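Local coordinates for GST N-terminal domain-containing protein (Pseudomonas syringae pv. tomato, PDB 3IC8), which is of unknown function but resembles glutathione S-transferases, with a thioredoxin-like N-terminal domain and an additional C-terminal region of beta strands, at residues A[70-73]-A[74-77]; A[248-251]-A[252-256]; A[299-302]-A[303-307]. All coordinates share one frame; numbering follows the deposited sequence.

In the fold
All three contacts are local, closed within one continuous run of chain, but they sit in different settings. Contact 1 is the C-terminal two turns of helix 66-76, partly buried, with Ala70 and Leu73 buried and an Arg72-Glu76 salt bridge alongside strand 55-58. Contact 2 is a surface turn, its centre about 25 Å from the centre of the chain, with Asp250 its buried residue; a weak backbone bond and a carboxylate bond span it. Contact 3, partly buried, joins strands 296-300 and 305-309 and is mainly aromatic and apolar. Contacts 2 and 3 touch: Asp250 OD2 lies 2.7 Å from Arg302 NH2 in a salt bridge. Contact 1 stays about 7 Å from contact 3 at the nearest atoms.

Contact 1 (A[70-73]-A[74-77]); sequences ARRL and EQEK
Arg72 meets Gln75 and Glu76 in a local side-chain cluster on the C-terminal two turns of helix 66-76, in the glutathione S-transferase N-terminal domain. The Arg72 chain starts with CG anti to the backbone N (chi1 -178°) and bends at CB-CG, which turns the guanidinium along the helix toward its C-terminal end. There NH1 forms a salt bridge with Glu76 OE2 at 3.1 Å, the acceptor lying close to the guanidinium plane, while NH2 adds a weak bond to the same oxygen at 3.4 Å. OE2 is approached on its anti side, and the two planar groups are inclined by 52°. Gln75 lays its amide over one guanidinium face, nearly parallel at 6°, with OE1 3.7 Å from Arg72 CZ. Arg72 NE bonds Tyr63 OH, and the side chain packs on Leu56 and Ile58 of strand 55-58. Glu74 turns away, to Lys25 and to the backbone nitrogens of Phe82 and Tyr83, where Ala70 and Leu73 also pack on Phe82. In the backbone, Glu74 N, Gln75 N and Glu76 N bond the carbonyls four residues back, and Lys77 N closes on Leu73 O at 2.8 Å just as Lys77 leaves helical angles. The arrangement is an i to i+4 arginine-glutamate salt bridge at a helix C-terminus.

Contact 2 (A[248-251]-A[252-256]); sequences FIDP and NGFKA
Asp250 reaches across to Asn252, Gly253 and Phe254 in a type I beta turn, Asp250 to Gly253, on the surface loop between helix 228-237 and strand 259-264. Two hydrogen bonds span the turn, one weak and one modelled implausibly short. The turn's own backbone bond, Gly253 N to Asp250 O, is the weak one at 3.3 Å. The other runs from Asn252 N to Asp250 OD1, as in an Asx turn; its length of 2.4 Å is doubtful. A chi1 of -171° sets the carboxylate beside the Asp250 carbonyl carbon and brings OD1 round to Asn252 N. Gly253 takes a positive phi of 82°, a conformation readily adopted by glycine. Outside the turn, OD2 forms a salt bridge with Arg302, in the turn between strands 296-300 and 305-309, and accepts a hydrogen bond from Thr279 OG1, on strand 272-279. The packing is between Asp250 and Phe254, which lie alongside each other, pointing the same way, with carboxylate and ring planes nearly perpendicular at 84°. The Phe254 ring goes on to Val307 and Lys309 on strand 305-309. Phe254 CB rests 3.8 Å from Asp250 CG, and Asp250 OD1 lies at the ring edge, 3.9 Å from Phe254 CD2.

Contact 3 (A[299-302]-A[303-307]); sequences HFPR and LGFRV
Phe300, Pro301 and Arg302 each meet the returning chain around a type II beta turn, Arg302 to Phe305, that connects strands 296-300 and 305-309. The first strand lies next to 284-290 and the second pairs antiparallel with 259-264, so the turn does not close a beta hairpin. His299 pairs through its backbone with Ile62 and Cys64 and stacks its ring on Tyr63, with ND1 bonded to Glu283 and NE2 to Asp61. Phe300 puts CD1 over one face of the Phe305 ring, 3.5 Å from CE1. The two rings are oblique, with planes at 47° and centroids 5.1 Å apart, and both also rest on Ile262 of strand 259-264. Pro301 follows on the same Phe305 ring: its CG lies 3.7 Å from Phe305 CE2, and its carbonyl O is 3.7 Å from Phe305 CB. The proline also packs on Leu68 of helix 66-76. With chi1 at -73°, Phe305 CG is anti to its carbonyl carbon, which points the ring back toward the first strand, where Phe300 comes over one face and Pro301 obliquely at the CE2 side. Arg302 NH2 makes the salt bridge with Asp250, and its NE a weak hydrogen bond to Gly280 O. Gly304 occupies the third turn position with phi 82°. The turn is closed by a long, weak hydrogen bond from Phe305 N to Arg302 O at 3.5 Å.

Contact 1 (A[70-73]-A[74-77])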
ATOM      1  N   ALA A  70      18.810  -8.219  20.369  1.00 25.20           N
ATOM      2  CA  ALA A  70      18.186  -6.929  20.343  1.00 25.23           C
ATOM      3  C   ALA A  70      18.976  -5.910  21.102  1.00 25.16           C
ATOM      4  O   ALA A  70      19.124  -4.816  20.661  1.00 25.21           O
ATOM      5  CB  ALA A  70      16.825  -7.017  20.910  1.00 25.15           C
ATOM      6  N   ARG A  71      19.468  -6.271  22.258  1.00 24.80           N
ATOM      7  CA  ARG A  71      20.306  -5.380  23.007  1.00 24.95           C
ATOM      8  C   ARG A  71      21.643  -5.027  22.387  1.00 24.97           C
ATOM      9  O   ARG A  71      22.098  -3.943  22.540  1.00 24.88           O
ATOM     10  CB  ARG A  71      20.442  -5.863  24.432  1.00 25.08           C
ATOM     11  CG  ARG A  71      19.166  -5.686  25.141  1.00 26.86           C
ATOM     12  CD  ARG A  71      19.128  -6.260  26.489  1.00 28.30           C
ATOM     13  NE  ARG A  71      17.762  -6.361  26.944  1.00 29.12           N
ATOM     14  CZ  ARG A  71      17.083  -5.390  27.512  1.00 28.65           C
ATOM     15  NH1 ARG A  71      17.629  -4.234  27.716  1.00 29.49           N
ATOM     16  NH2 ARG A  71      15.862  -5.588  27.887  1.00 29.98           N
ATOM     17  N   ARG A  72      22.284  -5.971  21.730  1.00 25.01           N
ATOM     18  CA  ARG A  72      23.480  -5.721  20.973  1.00 25.41           C
ATOM     19  C   ARG A  72      23.212  -4.809  19.818  1.00 25.19           C
ATOM     20  O   ARG A  72      24.007  -3.985  19.508  1.00 25.57           O
ATOM     21  CB  ARG A  72      24.097  -7.018  20.505  1.00 25.77           C
ATOM     22  CG  ARG A  72      25.354  -6.860  19.750  1.00 27.19           C
ATOM     23  CD  ARG A  72      26.291  -5.936  20.459  1.00 29.00           C
ATOM     24  NE  ARG A  72      27.530  -5.699  19.742  1.00 27.84           N
ATOM     25  CZ  ARG A  72      27.755  -4.663  18.959  1.00 30.02           C
ATOM     26  NH1 ARG A  72      26.838  -3.762  18.766  1.00 30.81           N
ATOM     27  NH2 ARG A  72      28.906  -4.527  18.365  1.00 29.87           N
ATOM     28  N   LEU A  73      22.076  -4.975  19.180  1.00 24.98           N
ATOM     29  CA  LEU A  73      21.666  -4.104  18.107  1.00 24.84           C
ATOM     30  C   LEU A  73      21.449  -2.683  18.564  1.00 24.88           C
ATOM     31  O   LEU A  73      21.804  -1.756  17.897  1.00 24.30           O
ATOM     32  CB  LEU A  73      20.397  -4.623  17.470  1.00 24.25           C
ATOM     33  CG  LEU A  73      20.539  -5.816  16.543  1.00 25.45           C
ATOM     34  CD1 LEU A  73      19.245  -6.177  15.914  1.00 23.58           C
ATOM     35  CD2 LEU A  73      21.615  -5.624  15.513  1.00 23.48           C
ATOM     36  N   GLU A  74      20.840  -2.550  19.722  1.00 24.91           N
ATOM     37  CA  GLU A  74      20.533  -1.291  20.319  1.00 25.26           C
ATOM     38  C   GLU A  74      21.810  -0.541  20.589  1.00 25.80           C
ATOM     39  O   GLU A  74      21.856   0.646  20.470  1.00 26.17           O
ATOM     40  CB  GLU A  74      19.728  -1.514  21.596  1.00 24.50           C
ATOM     41  CG  GLU A  74      19.210  -0.278  22.229  1.00 24.84           C
ATOM     42  CD  GLU A  74      17.762  -0.032  21.945  1.00 26.89           C
ATOM     43  OE1 GLU A  74      17.083   0.588  22.761  1.00 26.18           O
ATOM     44  OE2 GLU A  74      17.297  -0.459  20.902  1.00 24.05           O
ATOM     45  N   GLN A  75      22.836  -1.257  20.991  1.00 26.65           N
ATOM     46  CA  GLN A  75      24.150  -0.701  21.127  1.00 28.18           C
ATOM     47  C   GLN A  75      24.747  -0.263  19.790  1.00 28.42           C
ATOM     48  O   GLN A  75      25.307   0.802  19.692  1.00 29.47           O
ATOM     49  CB  GLN A  75      25.055  -1.691  21.852  1.00 28.33           C
ATOM     50  CG  GLN A  75      26.526  -1.437  21.736  1.00 29.40           C
ATOM     51  CD  GLN A  75      27.353  -2.547  22.314  1.00 31.16           C
ATOM     52  OE1 GLN A  75      28.502  -2.717  21.967  1.00 30.37           O
ATOM     53  NE2 GLN A  75      26.767  -3.309  23.201  1.00 31.95           N
ATOM     54  N   GLU A  76      24.626  -1.079  18.759  1.00 28.77           N
ATOM     55  CA  GLU A  76      25.113  -0.689  17.455  1.00 28.52           C
ATOM     56  C   GLU A  76      24.402   0.477  16.821  1.00 28.17           C
ATOM     57  O   GLU A  76      25.035   1.378  16.374  1.00 28.27           O
ATOM     58  CB  GLU A  76      25.087  -1.872  16.513  1.00 28.63           C
ATOM     59  CG  GLU A  76      25.823  -1.676  15.217  1.00 30.23           C
ATOM     60  CD  GLU A  76      27.302  -1.868  15.336  1.00 31.92           C
ATOM     61  OE1 GLU A  76      27.975  -1.869  14.318  1.00 34.62           O
ATOM     62  OE2 GLU A  76      27.815  -2.004  16.435  1.00 33.39           O
ATOM     63  N   LYS A  77      23.090   0.464  16.770  1.00 27.94           N
ATOM     64  CA  LYS A  77      22.355   1.634  16.328  1.00 27.31           C
ATOM     65  C   LYS A  77      21.260   1.976  17.320  1.00 27.16           C
ATOM     66  O   LYS A  77      20.292   1.283  17.428  1.00 26.88           O
ATOM     67  CB  LYS A  77      21.763   1.363  14.963  1.00 27.23           C
ATOM     68  CG  LYS A  77      21.121   2.510  14.320  1.00 28.23           C
ATOM     69  CD  LYS A  77      21.393   2.514  12.860  1.00 30.34           C
ATOM     70  CE  LYS A  77      20.127   2.550  12.076  1.00 32.45           C
ATOM     71  NZ  LYS A  77      19.705   3.913  11.776  1.00 34.41           N
TER

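Contact 2 (A[248-251]-A[252-256])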
ATOM      1  N   PHE A 248      29.534  -5.902  38.785  1.00 28.75           N
ATOM      2  CA  PHE A 248      28.416  -6.695  39.204  1.00 28.80           C
ATOM      3  C   PHE A 248      28.929  -7.815  40.043  1.00 28.58           C
ATOM      4  O   PHE A 248      29.983  -8.333  39.773  1.00 28.75           O
ATOM      5  CB  PHE A 248      27.754  -7.239  37.942  1.00 28.82           C
ATOM      6  CG  PHE A 248      26.599  -8.135  38.176  1.00 29.19           C
ATOM      7  CD1 PHE A 248      25.418  -7.649  38.633  1.00 29.64           C
ATOM      8  CD2 PHE A 248      26.681  -9.460  37.876  1.00 28.26           C
ATOM      9  CE1 PHE A 248      24.371  -8.484  38.810  1.00 30.66           C
ATOM     10  CE2 PHE A 248      25.647 -10.268  38.053  1.00 28.41           C
ATOM     11  CZ  PHE A 248      24.494  -9.791  38.516  1.00 29.68           C
ATOM     12  N   ILE A 249      28.167  -8.208  41.043  1.00 28.59           N
ATOM     13  CA  ILE A 249      28.519  -9.374  41.804  1.00 28.56           C
ATOM     14  C   ILE A 249      27.553 -10.448  41.465  1.00 28.13           C
ATOM     15  O   ILE A 249      26.380 -10.295  41.632  1.00 28.09           O
ATOM     16  CB  ILE A 249      28.402  -9.143  43.310  1.00 29.01           C
ATOM     17  CG1 ILE A 249      29.087  -7.853  43.726  1.00 29.42           C
ATOM     18  CG2 ILE A 249      28.996 -10.302  44.061  1.00 28.96           C
ATOM     19  CD1 ILE A 249      28.258  -7.014  44.661  1.00 29.13           C
ATOM     20  N   ASP A 250      28.053 -11.562  41.006  1.00 27.68           N
ATOM     21  CA  ASP A 250      27.186 -12.619  40.624  1.00 27.70           C
ATOM     22  C   ASP A 250      26.413 -13.164  41.796  1.00 27.44           C
ATOM     23  O   ASP A 250      26.921 -13.296  42.883  1.00 27.73           O
ATOM     24  CB  ASP A 250      27.984 -13.713  39.972  1.00 27.54           C
ATOM     25  CG  ASP A 250      27.127 -14.740  39.367  1.00 28.93           C
ATOM     26  OD1 ASP A 250      26.578 -15.562  40.091  1.00 30.34           O
ATOM     27  OD2 ASP A 250      26.974 -14.729  38.155  1.00 30.25           O
ATOM     28  N   PRO A 251      25.167 -13.491  41.544  1.00 27.22           N
ATOM     29  CA  PRO A 251      24.284 -14.085  42.529  1.00 27.08           C
ATOM     30  C   PRO A 251      24.770 -15.434  42.986  1.00 26.98           C
ATOM     31  O   PRO A 251      24.550 -15.807  44.109  1.00 27.20           O
ATOM     32  CB  PRO A 251      22.987 -14.234  41.763  1.00 26.83           C
ATOM     33  CG  PRO A 251      23.029 -13.211  40.798  1.00 26.59           C
ATOM     34  CD  PRO A 251      24.416 -13.031  40.381  1.00 26.95           C
ATOM     35  N   ASN A 252      25.395 -16.179  42.110  1.00 26.91           N
ATOM     36  CA  ASN A 252      25.848 -17.481  42.504  1.00 27.34           C
ATOM     37  C   ASN A 252      27.333 -17.571  42.761  1.00 27.43           C
ATOM     38  O   ASN A 252      27.873 -18.631  42.844  1.00 27.11           O
ATOM     39  CB  ASN A 252      25.375 -18.540  41.532  1.00 27.41           C
ATOM     40  CG  ASN A 252      23.907 -18.829  41.660  1.00 27.67           C
ATOM     41  OD1 ASN A 252      23.411 -19.061  42.744  1.00 27.81           O
ATOM     42  ND2 ASN A 252      23.210 -18.824  40.555  1.00 27.03           N
ATOM     43  N   GLY A 253      27.989 -16.440  42.879  1.00 27.92           N
ATOM     44  CA  GLY A 253      29.401 -16.415  43.163  1.00 28.42           C
ATOM     45  C   GLY A 253      30.349 -16.610  42.001  1.00 28.92           C
ATOM     46  O   GLY A 253      31.547 -16.661  42.182  1.00 29.30           O
ATOM     47  N   PHE A 254      29.818 -16.719  40.802  1.00 29.13           N
ATOM     48  CA  PHE A 254      30.654 -16.878  39.643  1.00 29.45           C
ATOM     49  C   PHE A 254      31.457 -15.641  39.383  1.00 29.61           C
ATOM     50  O   PHE A 254      30.991 -14.543  39.569  1.00 29.94           O
ATOM     51  CB  PHE A 254      29.818 -17.232  38.460  1.00 29.34           C
ATOM     52  CG  PHE A 254      29.366 -18.627  38.465  1.00 29.98           C
ATOM     53  CD1 PHE A 254      30.237 -19.633  38.221  1.00 30.41           C
ATOM     54  CD2 PHE A 254      28.072 -18.932  38.734  1.00 30.62           C
ATOM     55  CE1 PHE A 254      29.823 -20.894  38.225  1.00 31.17           C
ATOM     56  CE2 PHE A 254      27.664 -20.193  38.740  1.00 30.83           C
ATOM     57  CZ  PHE A 254      28.536 -21.177  38.490  1.00 31.43           C
ATOM     58  N   LYS A 255      32.688 -15.830  38.959  1.00 29.87           N
ATOM     59  CA  LYS A 255      33.596 -14.722  38.786  1.00 29.82           C
ATOM     60  C   LYS A 255      34.371 -14.885  37.523  1.00 29.99           C
ATOM     61  O   LYS A 255      34.487 -15.965  37.007  1.00 30.38           O
ATOM     62  CB  LYS A 255      34.559 -14.652  39.958  1.00 29.64           C
ATOM     63  N   ALA A 256      34.948 -13.806  37.049  1.00 29.83           N
ATOM     64  CA  ALA A 256      35.744 -13.881  35.862  1.00 29.72           C
ATOM     65  C   ALA A 256      36.892 -14.801  36.164  1.00 29.82           C
ATOM     66  O   ALA A 256      37.455 -14.773  37.236  1.00 29.94           O
ATOM     67  CB  ALA A 256      36.235 -12.558  35.511  1.00 29.48           C
TER

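Contact 3 (A[299-302]-A[303-307])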
ATOM      1  N   HIS A 299      28.334 -14.740  23.956  1.00 18.33           N
ATOM      2  CA  HIS A 299      27.506 -14.006  24.882  1.00 18.59           C
ATOM      3  C   HIS A 299      26.131 -14.599  25.074  1.00 18.29           C
ATOM      4  O   HIS A 299      25.464 -14.922  24.137  1.00 18.30           O
ATOM      5  CB  HIS A 299      27.362 -12.568  24.444  1.00 18.22           C
ATOM      6  CG  HIS A 299      28.617 -11.946  23.963  1.00 18.86           C
ATOM      7  ND1 HIS A 299      29.087 -10.762  24.462  1.00 19.54           N
ATOM      8  CD2 HIS A 299      29.466 -12.301  22.983  1.00 19.67           C
ATOM      9  CE1 HIS A 299      30.188 -10.431  23.835  1.00 18.75           C
ATOM     10  NE2 HIS A 299      30.440 -11.349  22.933  1.00 20.09           N
ATOM     11  N   PHE A 300      25.741 -14.732  26.329  1.00 18.09           N
ATOM     12  CA  PHE A 300      24.479 -15.304  26.718  1.00 17.67           C
ATOM     13  C   PHE A 300      23.798 -14.402  27.683  1.00 16.65           C
ATOM     14  O   PHE A 300      24.423 -13.773  28.461  1.00 16.96           O
ATOM     15  CB  PHE A 300      24.678 -16.604  27.446  1.00 18.16           C
ATOM     16  CG  PHE A 300      25.290 -17.659  26.648  1.00 19.99           C
ATOM     17  CD1 PHE A 300      24.552 -18.399  25.800  1.00 21.32           C
ATOM     18  CD2 PHE A 300      26.609 -17.944  26.782  1.00 21.13           C
ATOM     19  CE1 PHE A 300      25.122 -19.369  25.093  1.00 22.25           C
ATOM     20  CE2 PHE A 300      27.166 -18.915  26.070  1.00 21.09           C
ATOM     21  CZ  PHE A 300      26.424 -19.633  25.240  1.00 21.75           C
ATOM     22  N   PRO A 301      22.491 -14.374  27.645  1.00 16.04           N
ATOM     23  CA  PRO A 301      21.700 -13.672  28.637  1.00 15.73           C
ATOM     24  C   PRO A 301      21.604 -14.431  29.939  1.00 15.32           C
ATOM     25  O   PRO A 301      21.767 -15.611  29.947  1.00 14.90           O
ATOM     26  CB  PRO A 301      20.344 -13.616  27.976  1.00 16.35           C
ATOM     27  CG  PRO A 301      20.330 -14.685  27.060  1.00 15.69           C
ATOM     28  CD  PRO A 301      21.659 -14.922  26.585  1.00 15.54           C
ATOM     29  N   ARG A 302      21.316 -13.761  31.029  1.00 15.06           N
ATOM     30  CA  ARG A 302      21.023 -14.487  32.232  1.00 14.60           C
ATOM     31  C   ARG A 302      19.770 -15.320  32.065  1.00 13.83           C
ATOM     32  O   ARG A 302      19.723 -16.442  32.493  1.00 13.32           O
ATOM     33  CB  ARG A 302      20.886 -13.568  33.428  1.00 15.28           C
ATOM     34  CG  ARG A 302      22.082 -12.768  33.773  1.00 17.05           C
ATOM     35  CD  ARG A 302      22.018 -12.380  35.200  1.00 20.87           C
ATOM     36  NE  ARG A 302      23.312 -12.385  35.861  1.00 27.06           N
ATOM     37  CZ  ARG A 302      23.936 -13.459  36.308  1.00 28.66           C
ATOM     38  NH1 ARG A 302      23.423 -14.646  36.171  1.00 29.39           N
ATOM     39  NH2 ARG A 302      25.096 -13.339  36.890  1.00 31.71           N
ATOM     40  N   LEU A 303      18.755 -14.762  31.439  1.00 12.50           N
ATOM     41  CA  LEU A 303      17.492 -15.439  31.317  1.00 11.66           C
ATOM     42  C   LEU A 303      17.526 -16.615  30.388  1.00 10.70           C
ATOM     43  O   LEU A 303      17.941 -16.520  29.282  1.00 10.79           O
ATOM     44  CB  LEU A 303      16.419 -14.480  30.863  1.00 11.48           C
ATOM     45  CG  LEU A 303      16.273 -13.182  31.622  1.00 12.34           C
ATOM     46  CD1 LEU A 303      15.049 -12.503  31.202  1.00 12.69           C
ATOM     47  CD2 LEU A 303      16.262 -13.415  33.082  1.00 11.46           C
ATOM     48  N   GLY A 304      17.059 -17.732  30.891  1.00  8.78           N
ATOM     49  CA  GLY A 304      16.968 -18.935  30.124  1.00  7.33           C
ATOM     50  C   GLY A 304      18.221 -19.749  30.014  1.00  6.63           C
ATOM     51  O   GLY A 304      18.260 -20.697  29.293  1.00  6.70           O
ATOM     52  N   PHE A 305      19.248 -19.375  30.733  1.00  6.08           N
ATOM     53  CA  PHE A 305      20.482 -20.082  30.641  1.00  5.28           C
ATOM     54  C   PHE A 305      21.016 -20.373  32.003  1.00  5.57           C
ATOM     55  O   PHE A 305      20.797 -19.660  32.919  1.00  5.01           O
ATOM     56  CB  PHE A 305      21.486 -19.291  29.830  1.00  5.04           C
ATOM     57  CG  PHE A 305      21.198 -19.269  28.379  1.00  3.16           C
ATOM     58  CD1 PHE A 305      21.817 -20.125  27.532  1.00  2.27           C
ATOM     59  CD2 PHE A 305      20.295 -18.396  27.867  1.00  2.00           C
ATOM     60  CE1 PHE A 305      21.543 -20.102  26.226  1.00  2.16           C
ATOM     61  CE2 PHE A 305      20.029 -18.377  26.575  1.00  2.00           C
ATOM     62  CZ  PHE A 305      20.651 -19.227  25.749  1.00  2.86           C
ATOM     63  N   ARG A 306      21.733 -21.455  32.119  1.00  6.12           N
ATOM     64  CA  ARG A 306      22.207 -21.882  33.399  1.00  6.82           C
ATOM     65  C   ARG A 306      23.695 -21.930  33.387  1.00  6.91           C
ATOM     66  O   ARG A 306      24.284 -22.266  32.405  1.00  6.90           O
ATOM     67  CB  ARG A 306      21.655 -23.255  33.714  1.00  6.98           C
ATOM     68  CG  ARG A 306      22.263 -23.888  34.909  1.00  8.60           C
ATOM     69  CD  ARG A 306      22.192 -25.362  34.814  1.00 11.53           C
ATOM     70  NE  ARG A 306      20.847 -25.788  34.492  1.00 14.83           N
ATOM     71  CZ  ARG A 306      20.521 -26.525  33.441  1.00 16.55           C
ATOM     72  NH1 ARG A 306      21.451 -26.926  32.598  1.00 17.14           N
ATOM     73  NH2 ARG A 306      19.261 -26.861  33.237  1.00 17.17           N
ATOM     74  N   VAL A 307      24.303 -21.593  34.500  1.00  7.30           N
ATOM     75  CA  VAL A 307      25.736 -21.657  34.611  1.00  7.85           C
ATOM     76  C   VAL A 307      26.170 -22.717  35.601  1.00  8.85           C
ATOM     77  O   VAL A 307      25.737 -22.749  36.733  1.00  8.61           O
ATOM     78  CB  VAL A 307      26.309 -20.316  35.003  1.00  7.65           C
ATOM     79  CG1 VAL A 307      27.776 -20.305  34.833  1.00  6.86           C
ATOM     80  CG2 VAL A 307      25.728 -19.282  34.160  1.00  7.34           C
TER